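Local atomic coordinates of putative esterase (Sulfolobus solfataricus P2, PDB entry 2RAU), a protein that probably hydrolyses ester bonds, perhaps of lipids, as a calcium-binding member of the alpha/beta-hydrolase superfamily. Residues H41-I46 and Y88-G93; I8-A13 and L21-W26; L16-L21 and T77-R82; G172-D177 and S344-W349. All coordinates share one frame; numbering follows the deposited sequence. Where two conformers were deposited one is given.

Interaction 1. Residues H41-I46 and Y88-G93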
loop_
_atom_site.group_PDB
_atom_site.type_symbol
_atom_site.label_atom_id
_atom_site.label_comp_id
_atom_site.label_asym_id
_atom_site.label_seq_id
_atom_site.Cartn_x
_atom_site.Cartn_y
_atom_site.Cartn_z
ATOM N N HIS A 41 -2.499 -3.367 -12.051
ATOM C CA HIS A 41 -3.920 -3.045 -12.241
ATOM C C HIS A 41 -4.033 -1.661 -12.781
ATOM O O HIS A 41 -3.330 -0.793 -12.372
ATOM C CB HIS A 41 -4.715 -3.078 -10.915
ATOM C CG HIS A 41 -4.658 -4.400 -10.194
ATOM N ND1 HIS A 41 -5.791 -5.121 -9.866
ATOM C CD2 HIS A 41 -3.612 -5.101 -9.704
ATOM C CE1 HIS A 41 -5.432 -6.237 -9.250
ATOM N NE2 HIS A 41 -4.115 -6.243 -9.118
ATOM N N LYS A 42 -4.945 -1.471 -13.718
ATOM C CA LYS A 42 -5.311 -0.153 -14.207
ATOM C C LYS A 42 -6.806 0.043 -13.917
ATOM O O LYS A 42 -7.624 -0.875 -14.120
ATOM C CB LYS A 42 -5.083 -0.040 -15.721
ATOM C CG LYS A 42 -5.377 1.344 -16.314
ATOM C CD LYS A 42 -5.288 1.322 -17.805
ATOM C CE LYS A 42 -5.539 2.678 -18.423
ATOM N NZ LYS A 42 -5.327 2.580 -19.871
ATOM N N VAL A 43 -7.149 1.228 -13.426
ATOM C CA VAL A 43 -8.546 1.607 -13.247
ATOM C C VAL A 43 -8.810 2.925 -13.972
ATOM O O VAL A 43 -8.053 3.868 -13.857
ATOM C CB VAL A 43 -8.924 1.731 -11.743
ATOM C CG1 VAL A 43 -10.423 2.158 -11.517
ATOM C CG2 VAL A 43 -8.574 0.399 -10.988
ATOM N N ASN A 44 -9.919 2.965 -14.701
ATOM C CA ASN A 44 -10.362 4.172 -15.382
ATOM C C ASN A 44 -11.863 4.142 -15.552
ATOM O O ASN A 44 -12.499 3.106 -15.432
ATOM C CB ASN A 44 -9.643 4.410 -16.734
ATOM C CG ASN A 44 -9.744 3.231 -17.713
ATOM O OD1 ASN A 44 -8.845 2.420 -17.789
ATOM N ND2 ASN A 44 -10.812 3.152 -18.440
ATOM N N LEU A 45 -12.405 5.298 -15.869
ATOM C CA LEU A 45 -13.792 5.452 -16.224
ATOM C C LEU A 45 -14.074 4.759 -17.536
ATOM O O LEU A 45 -13.202 4.692 -18.405
ATOM C CB LEU A 45 -14.085 6.935 -16.444
ATOM C CG LEU A 45 -14.487 7.834 -15.315
ATOM C CD1 LEU A 45 -14.586 9.250 -15.865
ATOM C CD2 LEU A 45 -15.836 7.413 -14.704
ATOM N N ILE A 46 -15.289 4.234 -17.680
ATOM C CA ILE A 46 -15.753 3.661 -18.926
ATOM C C ILE A 46 -15.531 4.748 -19.977
ATOM O O ILE A 46 -15.811 5.931 -19.757
ATOM C CB ILE A 46 -17.258 3.271 -18.899
ATOM C CG1 ILE A 46 -17.513 2.024 -18.072
ATOM C CG2 ILE A 46 -17.759 2.941 -20.291
ATOM C CD1 ILE A 46 -19.001 1.745 -17.937
ATOM N N TYR A 88 -11.489 6.929 -6.448
ATOM C CA TYR A 88 -11.771 8.360 -6.429
ATOM C C TYR A 88 -11.053 9.095 -7.548
ATOM O O TYR A 88 -11.658 9.896 -8.270
ATOM C CB TYR A 88 -11.329 8.952 -5.070
ATOM C CG TYR A 88 -11.715 10.411 -4.926
ATOM C CD1 TYR A 88 -12.987 10.767 -4.462
ATOM C CD2 TYR A 88 -10.838 11.439 -5.273
ATOM C CE1 TYR A 88 -13.346 12.095 -4.324
ATOM C CE2 TYR A 88 -11.211 12.762 -5.111
ATOM C CZ TYR A 88 -12.452 13.072 -4.650
ATOM O OH TYR A 88 -12.829 14.371 -4.481
ATOM N N LEU A 89 -9.758 8.848 -7.679
ATOM C CA LEU A 89 -9.017 9.486 -8.774
ATOM C C LEU A 89 -9.492 8.990 -10.137
ATOM O O LEU A 89 -9.581 9.779 -11.058
ATOM C CB LEU A 89 -7.503 9.367 -8.589
ATOM C CG LEU A 89 -6.882 10.068 -7.400
ATOM C CD1 LEU A 89 -5.391 9.733 -7.419
ATOM C CD2 LEU A 89 -7.171 11.584 -7.445
ATOM N N ALA A 90 -9.806 7.700 -10.266
ATOM C CA ALA A 90 -10.339 7.188 -11.537
ATOM C C ALA A 90 -11.698 7.829 -11.867
ATOM O O ALA A 90 -11.952 8.196 -13.017
ATOM C CB ALA A 90 -10.419 5.665 -11.520
ATOM N N ARG A 91 -12.583 7.984 -10.869
ATOM C CA ARG A 91 -13.878 8.638 -11.095
ATOM C C ARG A 91 -13.725 10.065 -11.533
ATOM O O ARG A 91 -14.558 10.595 -12.234
ATOM C CB ARG A 91 -14.744 8.632 -9.806
ATOM C CG ARG A 91 -15.466 7.335 -9.575
ATOM C CD ARG A 91 -16.601 7.049 -10.608
ATOM N NE ARG A 91 -17.700 7.976 -10.470
ATOM C CZ ARG A 91 -18.636 7.911 -9.522
ATOM N NH1 ARG A 91 -18.645 6.937 -8.621
ATOM N NH2 ARG A 91 -19.579 8.832 -9.481
ATOM N N ASN A 92 -12.631 10.681 -11.116
ATOM C CA ASN A 92 -12.323 12.062 -11.448
ATOM C C ASN A 92 -11.401 12.242 -12.670
ATOM O O ASN A 92 -10.861 13.326 -12.901
ATOM C CB ASN A 92 -11.818 12.732 -10.169
ATOM C CG ASN A 92 -12.978 13.028 -9.209
ATOM O OD1 ASN A 92 -13.694 13.970 -9.447
ATOM N ND2 ASN A 92 -13.197 12.199 -8.182
ATOM N N GLY A 93 -11.287 11.183 -13.469
ATOM C CA GLY A 93 -10.745 11.242 -14.816
ATOM C C GLY A 93 -9.344 10.738 -15.062
ATOM O O GLY A 93 -8.881 10.765 -16.196
HETATM O O HOH W 1 -10.594 7.548 -15.247
#

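Interaction 2. Residues I8-A13 and L21-W26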
loop_
_atom_site.group_PDB
_atom_site.type_symbol
_atom_site.label_atom_id
_atom_site.label_comp_id
_atom_site.label_asym_id
_atom_site.label_seq_id
_atom_site.Cartn_x
_atom_site.Cartn_y
_atom_site.Cartn_z
ATOM N N ILE A 8 -2.131 -10.042 -20.394
ATOM C CA ILE A 8 -3.402 -9.612 -19.868
ATOM C C ILE A 8 -4.059 -10.794 -19.194
ATOM O O ILE A 8 -4.080 -11.891 -19.724
ATOM C CB ILE A 8 -4.309 -8.956 -20.944
ATOM C CG1 ILE A 8 -5.555 -8.322 -20.316
ATOM C CG2 ILE A 8 -4.781 -9.950 -21.927
ATOM C CD1 ILE A 8 -5.453 -6.860 -20.037
ATOM N N VAL A 9 -4.560 -10.566 -17.985
ATOM C CA VAL A 9 -5.290 -11.567 -17.235
ATOM C C VAL A 9 -6.753 -11.183 -16.943
ATOM O O VAL A 9 -7.566 -12.045 -16.750
ATOM C CB VAL A 9 -4.508 -12.000 -15.958
ATOM C CG1 VAL A 9 -3.172 -12.604 -16.365
ATOM C CG2 VAL A 9 -4.291 -10.880 -15.064
ATOM N N LYS A 10 -7.086 -9.900 -16.926
ATOM C CA LYS A 10 -8.451 -9.439 -16.787
ATOM C C LYS A 10 -8.570 -8.247 -17.695
ATOM O O LYS A 10 -7.822 -7.304 -17.560
ATOM C CB LYS A 10 -8.770 -9.039 -15.357
ATOM C CG LYS A 10 -10.215 -8.834 -15.146
ATOM C CD LYS A 10 -10.638 -9.163 -13.740
ATOM C CE LYS A 10 -10.495 -8.013 -12.831
ATOM N NZ LYS A 10 -11.183 -8.294 -11.526
ATOM N N ARG A 11 -9.552 -8.278 -18.590
ATOM C CA ARG A 11 -9.751 -7.214 -19.548
ATOM C C ARG A 11 -11.090 -6.496 -19.383
ATOM O O ARG A 11 -12.122 -7.106 -19.381
ATOM C CB ARG A 11 -9.692 -7.811 -20.941
ATOM C CG ARG A 11 -9.536 -6.758 -22.065
ATOM C CD ARG A 11 -9.729 -7.431 -23.467
ATOM N NE ARG A 11 -9.341 -8.853 -23.397
ATOM C CZ ARG A 11 -8.195 -9.383 -23.853
ATOM N NH1 ARG A 11 -7.284 -8.643 -24.509
ATOM N NH2 ARG A 11 -7.971 -10.689 -23.675
ATOM N N GLU A 12 -11.051 -5.191 -19.223
ATOM C CA GLU A 12 -12.238 -4.365 -19.182
ATOM C C GLU A 12 -13.339 -4.844 -18.235
ATOM O O GLU A 12 -14.524 -4.913 -18.593
ATOM C CB GLU A 12 -12.769 -4.230 -20.609
ATOM C CG GLU A 12 -11.797 -3.514 -21.504
ATOM C CD GLU A 12 -11.785 -2.033 -21.216
ATOM O OE1 GLU A 12 -12.829 -1.387 -21.508
ATOM O OE2 GLU A 12 -10.757 -1.511 -20.705
ATOM N N ALA A 13 -12.946 -5.155 -17.020
ATOM C CA ALA A 13 -13.858 -5.699 -16.056
ATOM C C ALA A 13 -14.440 -4.619 -15.128
ATOM O O ALA A 13 -13.699 -3.989 -14.365
ATOM C CB ALA A 13 -13.146 -6.748 -15.241
ATOM N N LEU A 21 -16.623 2.383 -13.403
ATOM C CA LEU A 21 -15.170 2.178 -13.394
ATOM C C LEU A 21 -14.813 0.808 -13.925
ATOM O O LEU A 21 -15.491 -0.194 -13.648
ATOM C CB LEU A 21 -14.588 2.341 -11.994
ATOM C CG LEU A 21 -14.748 3.707 -11.349
ATOM C CD1 LEU A 21 -14.159 3.656 -9.944
ATOM C CD2 LEU A 21 -14.136 4.809 -12.219
ATOM N N ILE A 22 -13.754 0.727 -14.724
ATOM C CA ILE A 22 -13.361 -0.576 -15.244
ATOM C C ILE A 22 -11.893 -0.865 -14.886
ATOM O O ILE A 22 -11.075 0.049 -14.700
ATOM C CB ILE A 22 -13.734 -0.761 -16.769
ATOM C CG1 ILE A 22 -12.787 0.023 -17.640
ATOM C CG2 ILE A 22 -15.252 -0.392 -17.057
ATOM C CD1 ILE A 22 -11.529 -0.738 -18.012
ATOM N N GLU A 23 -11.608 -2.152 -14.722
ATOM C CA GLU A 23 -10.294 -2.651 -14.345
ATOM C C GLU A 23 -9.669 -3.530 -15.431
ATOM O O GLU A 23 -10.331 -4.319 -16.066
ATOM C CB GLU A 23 -10.456 -3.458 -13.057
ATOM C CG GLU A 23 -9.172 -3.882 -12.389
ATOM C CD GLU A 23 -9.366 -4.756 -11.157
ATOM O OE1 GLU A 23 -10.440 -5.406 -11.000
ATOM O OE2 GLU A 23 -8.419 -4.819 -10.353
ATOM N N ASN A 24 -8.363 -3.349 -15.628
ATOM C CA ASN A 24 -7.540 -4.221 -16.432
ATOM C C ASN A 24 -6.414 -4.724 -15.539
ATOM O O ASN A 24 -5.935 -3.999 -14.690
ATOM C CB ASN A 24 -7.021 -3.486 -17.657
ATOM C CG ASN A 24 -8.130 -3.256 -18.677
ATOM O OD1 ASN A 24 -8.444 -4.141 -19.426
ATOM N ND2 ASN A 24 -8.802 -2.105 -18.607
ATOM N N ILE A 25 -6.043 -5.981 -15.700
ATOM C CA ILE A 25 -4.942 -6.565 -14.944
ATOM C C ILE A 25 -4.005 -7.323 -15.912
ATOM O O ILE A 25 -4.453 -8.099 -16.744
ATOM C CB ILE A 25 -5.389 -7.555 -13.856
ATOM C CG1 ILE A 25 -6.472 -6.954 -12.945
ATOM C CG2 ILE A 25 -4.221 -7.994 -13.048
ATOM C CD1 ILE A 25 -7.036 -7.924 -11.932
ATOM N N TRP A 26 -2.715 -7.075 -15.740
ATOM C CA TRP A 26 -1.669 -7.784 -16.443
ATOM C C TRP A 26 -0.749 -8.384 -15.434
ATOM O O TRP A 26 -0.552 -7.856 -14.354
ATOM C CB TRP A 26 -0.843 -6.856 -17.310
ATOM C CG TRP A 26 -1.572 -6.132 -18.369
ATOM C CD1 TRP A 26 -1.661 -6.475 -19.676
ATOM C CD2 TRP A 26 -2.286 -4.897 -18.230
ATOM N NE1 TRP A 26 -2.367 -5.532 -20.366
ATOM C CE2 TRP A 26 -2.773 -4.556 -19.506
ATOM C CE3 TRP A 26 -2.520 -4.033 -17.167
ATOM C CZ2 TRP A 26 -3.499 -3.418 -19.744
ATOM C CZ3 TRP A 26 -3.238 -2.890 -17.410
ATOM C CH2 TRP A 26 -3.720 -2.592 -18.695
#

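Interaction 3. Residues L16-L21 and T77-R82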
loop_
_atom_site.group_PDB
_atom_site.type_symbol
_atom_site.label_atom_id
_atom_site.label_comp_id
_atom_site.label_asym_id
_atom_site.label_seq_id
_atom_site.Cartn_x
_atom_site.Cartn_y
_atom_site.Cartn_z
ATOM N N LEU A 16 -16.793 -4.101 -8.769
ATOM C CA LEU A 16 -17.977 -4.315 -7.938
ATOM C C LEU A 16 -18.337 -3.050 -7.191
ATOM O O LEU A 16 -17.468 -2.379 -6.627
ATOM C CB LEU A 16 -17.797 -5.475 -6.975
ATOM C CG LEU A 16 -16.973 -5.366 -5.684
ATOM C CD1 LEU A 16 -17.280 -6.559 -4.730
ATOM C CD2 LEU A 16 -15.447 -5.202 -5.956
ATOM N N GLY A 17 -19.628 -2.705 -7.252
ATOM C CA GLY A 17 -20.171 -1.519 -6.599
ATOM C C GLY A 17 -19.836 -0.206 -7.259
ATOM O O GLY A 17 -20.234 0.845 -6.773
ATOM N N ASN A 18 -19.092 -0.263 -8.366
ATOM C CA ASN A 18 -18.601 0.931 -9.039
ATOM C C ASN A 18 -18.613 0.645 -10.509
ATOM O O ASN A 18 -17.569 0.589 -11.152
ATOM C CB ASN A 18 -17.184 1.241 -8.567
ATOM C CG ASN A 18 -17.119 1.588 -7.098
ATOM O OD1 ASN A 18 -17.265 2.749 -6.761
ATOM N ND2 ASN A 18 -16.957 0.573 -6.208
ATOM N N ASP A 19 -19.801 0.520 -11.088
ATOM C CA ASP A 19 -19.860 0.041 -12.472
ATOM C C ASP A 19 -19.538 1.081 -13.574
ATOM O O ASP A 19 -19.536 0.751 -14.761
ATOM C CB ASP A 19 -21.193 -0.652 -12.753
ATOM C CG ASP A 19 -22.354 0.258 -12.618
ATOM O OD1 ASP A 19 -22.198 1.496 -12.768
ATOM O OD2 ASP A 19 -23.446 -0.277 -12.323
ATOM N N GLN A 20 -19.274 2.327 -13.181
ATOM C CA GLN A 20 -18.735 3.305 -14.110
ATOM C C GLN A 20 -17.220 3.190 -14.262
ATOM O O GLN A 20 -16.596 3.851 -15.127
ATOM C CB GLN A 20 -19.142 4.714 -13.659
ATOM C CG GLN A 20 -20.664 4.987 -13.956
ATOM C CD GLN A 20 -21.116 4.413 -15.369
ATOM O OE1 GLN A 20 -21.655 3.286 -15.464
ATOM N NE2 GLN A 20 -20.839 5.168 -16.451
ATOM N N LEU A 21 -16.623 2.383 -13.403
ATOM C CA LEU A 21 -15.170 2.178 -13.394
ATOM C C LEU A 21 -14.813 0.808 -13.925
ATOM O O LEU A 21 -15.491 -0.194 -13.648
ATOM C CB LEU A 21 -14.588 2.341 -11.994
ATOM C CG LEU A 21 -14.748 3.707 -11.349
ATOM C CD1 LEU A 21 -14.159 3.656 -9.944
ATOM C CD2 LEU A 21 -14.136 4.809 -12.219
ATOM N N THR A 77 -15.698 -6.921 1.368
ATOM C CA THR A 77 -16.578 -5.754 1.409
ATOM C C THR A 77 -16.867 -5.251 0.003
ATOM O O THR A 77 -16.331 -5.785 -0.990
ATOM C CB THR A 77 -15.931 -4.623 2.251
ATOM O OG1 THR A 77 -16.923 -3.663 2.558
ATOM C CG2 THR A 77 -14.738 -3.965 1.586
ATOM N N ILE A 78 -17.728 -4.240 -0.112
ATOM C CA ILE A 78 -17.937 -3.556 -1.387
ATOM C C ILE A 78 -17.237 -2.215 -1.333
ATOM O O ILE A 78 -17.550 -1.394 -0.480
ATOM C CB ILE A 78 -19.412 -3.339 -1.687
ATOM C CG1 ILE A 78 -20.124 -4.705 -1.788
ATOM C CG2 ILE A 78 -19.585 -2.520 -3.007
ATOM C CD1 ILE A 78 -21.590 -4.621 -1.651
ATOM N N PRO A 79 -16.276 -1.977 -2.228
ATOM C CA PRO A 79 -15.571 -0.697 -2.159
ATOM C C PRO A 79 -16.425 0.512 -2.479
ATOM O O PRO A 79 -17.295 0.463 -3.348
ATOM C CB PRO A 79 -14.488 -0.810 -3.261
ATOM C CG PRO A 79 -14.554 -2.179 -3.785
ATOM C CD PRO A 79 -15.777 -2.853 -3.304
ATOM N N ASP A 80 -16.139 1.589 -1.761
ATOM C CA ASP A 80 -16.789 2.869 -1.926
ATOM C C ASP A 80 -15.743 3.792 -2.536
ATOM O O ASP A 80 -14.715 4.035 -1.916
ATOM C CB ASP A 80 -17.215 3.380 -0.564
ATOM C CG ASP A 80 -17.991 4.648 -0.614
ATOM O OD1 ASP A 80 -18.011 5.365 -1.640
ATOM O OD2 ASP A 80 -18.592 4.956 0.436
ATOM N N TYR A 81 -16.015 4.332 -3.711
ATOM C CA TYR A 81 -15.050 5.234 -4.390
ATOM C C TYR A 81 -14.690 6.467 -3.532
ATOM O O TYR A 81 -13.607 7.007 -3.635
ATOM C CB TYR A 81 -15.544 5.697 -5.792
ATOM C CG TYR A 81 -16.454 6.900 -5.751
ATOM C CD1 TYR A 81 -15.941 8.194 -5.798
ATOM C CD2 TYR A 81 -17.812 6.743 -5.574
ATOM C CE1 TYR A 81 -16.769 9.288 -5.720
ATOM C CE2 TYR A 81 -18.645 7.825 -5.465
ATOM C CZ TYR A 81 -18.127 9.094 -5.555
ATOM O OH TYR A 81 -18.987 10.152 -5.451
ATOM N N ARG A 82 -15.588 6.897 -2.666
ATOM C CA ARG A 82 -15.304 8.022 -1.803
ATOM C C ARG A 82 -14.201 7.698 -0.797
ATOM O O ARG A 82 -13.460 8.593 -0.385
ATOM C CB ARG A 82 -16.566 8.455 -1.075
ATOM C CG ARG A 82 -17.586 9.096 -2.033
ATOM C CD ARG A 82 -18.937 9.340 -1.385
ATOM N NE ARG A 82 -19.472 8.069 -0.944
ATOM C CZ ARG A 82 -20.559 7.925 -0.183
ATOM N NH1 ARG A 82 -21.256 8.989 0.199
ATOM N NH2 ARG A 82 -20.969 6.714 0.201
HETATM O O HOH W 2 -18.757 3.480 -4.871
#

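Interaction 4. Residues G172-D177 and S344-W349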
loop_
_atom_site.group_PDB
_atom_site.type_symbol
_atom_site.label_atom_id
_atom_site.label_comp_id
_atom_site.label_asym_id
_atom_site.label_seq_id
_atom_site.Cartn_x
_atom_site.Cartn_y
_atom_site.Cartn_z
ATOM N N GLY A 172 5.734 14.061 -10.255
ATOM C CA GLY A 172 5.077 14.470 -9.033
ATOM C C GLY A 172 5.040 13.319 -8.058
ATOM O O GLY A 172 4.894 12.156 -8.463
ATOM N N LEU A 173 5.185 13.644 -6.777
ATOM C CA LEU A 173 5.149 12.645 -5.698
ATOM C C LEU A 173 4.008 12.921 -4.722
ATOM O O LEU A 173 3.777 14.050 -4.324
ATOM C CB LEU A 173 6.479 12.588 -4.950
ATOM C CG LEU A 173 7.621 11.832 -5.624
ATOM C CD1 LEU A 173 8.979 12.314 -5.074
ATOM C CD2 LEU A 173 7.463 10.325 -5.492
ATOM N N ILE A 174 3.262 11.868 -4.398
ATOM C CA ILE A 174 2.172 11.938 -3.429
ATOM C C ILE A 174 2.443 10.902 -2.333
ATOM O O ILE A 174 2.325 9.696 -2.560
ATOM C CB ILE A 174 0.816 11.622 -4.074
ATOM C CG1 ILE A 174 0.522 12.594 -5.240
ATOM C CG2 ILE A 174 -0.334 11.588 -2.994
ATOM C CD1 ILE A 174 -0.484 12.033 -6.258
ATOM N N LEU A 175 2.802 11.364 -1.135
ATOM C CA LEU A 175 3.112 10.464 -0.014
ATOM C C LEU A 175 1.940 10.443 0.975
ATOM O O LEU A 175 1.608 11.453 1.585
ATOM C CB LEU A 175 4.418 10.896 0.673
ATOM C CG LEU A 175 5.640 11.032 -0.262
ATOM C CD1 LEU A 175 6.829 11.728 0.491
ATOM C CD2 LEU A 175 5.992 9.626 -0.900
ATOM N N LEU A 176 1.281 9.292 1.053
ATOM C CA LEU A 176 0.093 9.073 1.881
ATOM C C LEU A 176 0.539 8.345 3.163
ATOM O O LEU A 176 0.589 7.104 3.248
ATOM C CB LEU A 176 -0.961 8.269 1.095
ATOM C CG LEU A 176 -1.443 8.920 -0.227
ATOM C CD1 LEU A 176 -2.127 7.920 -1.128
ATOM C CD2 LEU A 176 -2.330 10.127 0.033
ATOM N N ASP A 177 0.930 9.140 4.134
ATOM C CA ASP A 177 1.483 8.639 5.398
ATOM C C ASP A 177 2.605 7.622 5.122
ATOM O O ASP A 177 2.587 6.487 5.586
ATOM C CB ASP A 177 0.358 8.089 6.316
ATOM C CG ASP A 177 0.535 8.460 7.792
ATOM O OD1 ASP A 177 1.221 9.454 8.107
ATOM O OD2 ASP A 177 -0.057 7.736 8.646
ATOM N N SER A 344 -9.920 14.296 -1.969
ATOM C CA SER A 344 -10.179 15.558 -2.660
ATOM C C SER A 344 -8.981 16.493 -2.631
ATOM O O SER A 344 -8.816 17.279 -3.539
ATOM C CB SER A 344 -11.382 16.264 -2.060
ATOM O OG SER A 344 -11.142 16.608 -0.688
ATOM N N VAL A 345 -8.144 16.409 -1.598
ATOM C CA VAL A 345 -6.971 17.285 -1.489
ATOM C C VAL A 345 -5.896 16.823 -2.474
ATOM O O VAL A 345 -5.254 17.642 -3.135
ATOM C CB VAL A 345 -6.409 17.325 -0.021
ATOM C CG1 VAL A 345 -5.149 18.230 0.050
ATOM C CG2 VAL A 345 -7.500 17.772 0.938
ATOM N N VAL A 346 -5.707 15.503 -2.610
ATOM C CA VAL A 346 -4.805 14.982 -3.632
ATOM C C VAL A 346 -5.282 15.398 -5.059
ATOM O O VAL A 346 -4.493 15.890 -5.878
ATOM C CB VAL A 346 -4.654 13.440 -3.555
ATOM C CG1 VAL A 346 -3.879 12.931 -4.815
ATOM C CG2 VAL A 346 -3.972 12.988 -2.260
ATOM N N LEU A 347 -6.575 15.271 -5.337
ATOM C CA LEU A 347 -7.123 15.680 -6.631
ATOM C C LEU A 347 -6.858 17.160 -6.900
ATOM O O LEU A 347 -6.482 17.525 -7.988
ATOM C CB LEU A 347 -8.634 15.432 -6.684
ATOM C CG LEU A 347 -9.379 15.659 -8.014
ATOM C CD1 LEU A 347 -8.857 14.696 -9.055
ATOM C CD2 LEU A 347 -10.930 15.551 -7.850
ATOM N N LYS A 348 -7.079 18.001 -5.903
ATOM C CA LYS A 348 -6.893 19.424 -6.072
ATOM C C LYS A 348 -5.421 19.721 -6.338
ATOM O O LYS A 348 -5.079 20.571 -7.177
ATOM C CB LYS A 348 -7.394 20.160 -4.834
ATOM C CG LYS A 348 -7.202 21.636 -4.879
ATOM C CD LYS A 348 -7.730 22.281 -3.594
ATOM N N TRP A 349 -4.543 19.054 -5.594
ATOM C CA TRP A 349 -3.108 19.206 -5.800
ATOM C C TRP A 349 -2.726 18.806 -7.229
ATOM O O TRP A 349 -1.973 19.529 -7.884
ATOM C CB TRP A 349 -2.337 18.360 -4.787
ATOM C CG TRP A 349 -0.870 18.483 -4.927
ATOM C CD1 TRP A 349 -0.088 19.442 -4.408
ATOM C CD2 TRP A 349 -0.010 17.602 -5.657
ATOM N NE1 TRP A 349 1.216 19.224 -4.754
ATOM C CE2 TRP A 349 1.295 18.078 -5.503
ATOM C CE3 TRP A 349 -0.216 16.418 -6.365
ATOM C CZ2 TRP A 349 2.408 17.442 -6.094
ATOM C CZ3 TRP A 349 0.887 15.789 -6.967
ATOM C CH2 TRP A 349 2.178 16.291 -6.802
#

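Interaction 1. Residues H41-I46 and Y88-G93
The C-terminal end of helix 85-91, closed by a Schellman motif, packs here against the last residues of strand 37-45, with Val43 and Leu45 meeting Ala90 and Arg91. Val43 leads: CG1 stands anti to the backbone N (chi1 179°) and reaches Ala90 CB at 3.5 Å, a methyl-to-methyl contact that lets the strand lie close to the helix. Leu45 slides over the helix end instead, its CG 3.4 Å from Ala90 O and its CD1 3.9 Å from Arg91 O, while CD2 brushes Arg91 CD at 4.2 Å as the two side chains cross nearly at right angles. With an alanine in place of Leu45, the carbonyls of Ala90 and Arg91 would probably lose their apolar cover and Arg91 CD a neighbour. No direct hydrogen bond joins the segments; a water does so, accepting from Leu45 N at 3.0 Å and donating to Ala90 O at 2.7 Å. Ala90 O also accepts from the N of Gly93, the positive-phi residue of the Schellman motif. Beyond the contact, Arg91 makes a cation-pi contact with Tyr81, and strand 37-45 pairs with strand 94-100. A helix laid against the central sheet and capped just before the next strand is the helix-to-strand connection of an alpha/beta-hydrolase fold.

Interaction 2. Residues I8-A13 and L21-W26
Backbone hydrogen bonds pair Val9, Lys10 and Ala13 with Ile25 and Glu23 in antiparallel fashion. Ile25 O takes two donors from the same face of its plane, Val9 N at 2.8 Å and Lys10 N at 3.2 Å, and Ile25 N returns a bond to Lys10 O; Ala13 and Glu23 exchange a mutual pair. Among side-chain bonds, Asn24 OD1 accepts Glu12 N at 2.8 Å from above its carbonyl plane, and Asn24 ND2 donates at 2.9 Å to Glu12 OE2, which lies in the amide plane and is met on its anti side, tilted from the carboxylate plane. Were Asn24 an alanine, Glu12 N and the Glu12 carboxylate would probably lose these partners, leaving the bulged corner at Glu12 freer to shift. Lys10 NZ forms a salt bridge, weak as a hydrogen bond, with Glu23 OE1 at 3.0 Å; Glu23 OE2 is hydrogen-bonded to His41 ND1, its stronger partner. Apolar contacts finish the edge: Ile8 CD1 lies over the Trp26 five-membered ring, a CH-pi contact, and Val9 CG2 meets Ile25 CG2. Two bulges, classic at Val9-Lys10 and G1 at Glu12-Ala13, bend this antiparallel edge of the mixed sheet.

Interaction 3. Residues L16-L21 and T77-R82
Two loops meet here: the turn between strands 13-15 and 21-29, in which Asn18 opens a type I beta turn, and the approach to helix 85-91, where Pro79 and Tyr81 receive it. The buried Asn18 amide carries the polar part. With CG anti to the carbonyl carbon (chi1 -64°), its ND2 gives one N-H to Pro79 O at 2.9 Å, the acceptor lying near the amide plane though the donor sits well above the carbonyl plane, and the other to Leu16 O at 3.0 Å. OD1 accepts from a water at a short 2.5 Å, which in turn takes Tyr81 N at 3.1 Å; OD1 also lies 3.5 Å from Tyr81 CB, the amide standing nearly perpendicular to the phenol ring. Leu16 supplies the apolar part, crossing Pro79 at about a right angle with CD2 3.6 Å from CD of the proline. Gly17, at positive phi, brings its CA to 3.8 Å from Ile78 CG2, where a side chain would collide. Leu87 of helix 85-91 packs against Asn18, Pro79 and Tyr81. With both N-H groups and the carbonyl oxygen engaged, the Asn18 amide is fixed in rotation, and one buried side chain serves two loop carbonyls directly and a backbone N-H through water.

Interaction 4. Residues G172-D177 and S344-W349
Apolar helix-on-sheet packing joins strand 170-176, inside the central sheet, to the C-terminal helix 338-353, with Ile174 meeting Val346 and Trp349. The short segments run nearly antiparallel, their axes at 169° and 10.7 Å apart at closest approach, and no hydrogen bond crosses between them. Ile174 lies in the middle: its CD1 reaches Val346 CG1 at 3.8 Å, its CG2 meets Val346 CG2 at 4.0 Å, and its CG1 approaches Trp349 CZ3 at 3.7 Å. Val346 thus offers both methyls, and CG2 also takes Leu176 CD2, again at 4.0 Å, the leucine and valine side chains crossing at about a right angle. Trp349 projects its indole toward the strand with CG anti to the backbone N (chi1 -179°), which carries the six-membered ring over to Gly172 and Leu173: CH2 comes within 3.7 Å of Leu173 O, and Gly172 CA lies at the ring edge, near its plane, 4.1 Å from CH2. A side chain at Gly172 would press on that ring atom, so the bare glycine lets the indole lie close. Phe300 and Ile298 of the adjacent strand 297-302 extend the same apolar layer. Asp177, just past the strand, is hydrogen-bonded to His329 and Ser302, consistent with the acid of a Ser-His-Asp triad; helices packed on a mainly parallel central sheet, with such residues at strand ends, are the hallmark of the alpha/beta-hydrolase fold.

From the N terminus, interaction 2 closes first, a short hairpin-like return that lays 8-13 along strand 21-29. Interaction 3 starts in the turn between them, sharing Leu21 with interaction 2 and crossing it, and reaches forward to 77-82. Interaction 1 crosses interaction 3 in turn, since 41-46 lies inside that loop while 88-93 lies beyond it; the two touch through Ile46 N and Gln20 O and where Tyr88 packs on Tyr81. Strands 21-29 and 37-45 make interactions 1 and 2 sheet neighbours. Interaction 4 follows in series, its segments 167 residues apart; Tyr88 and Asn92 touch Ser344 and Leu347, joining helix 85-91 to the C-terminal helix.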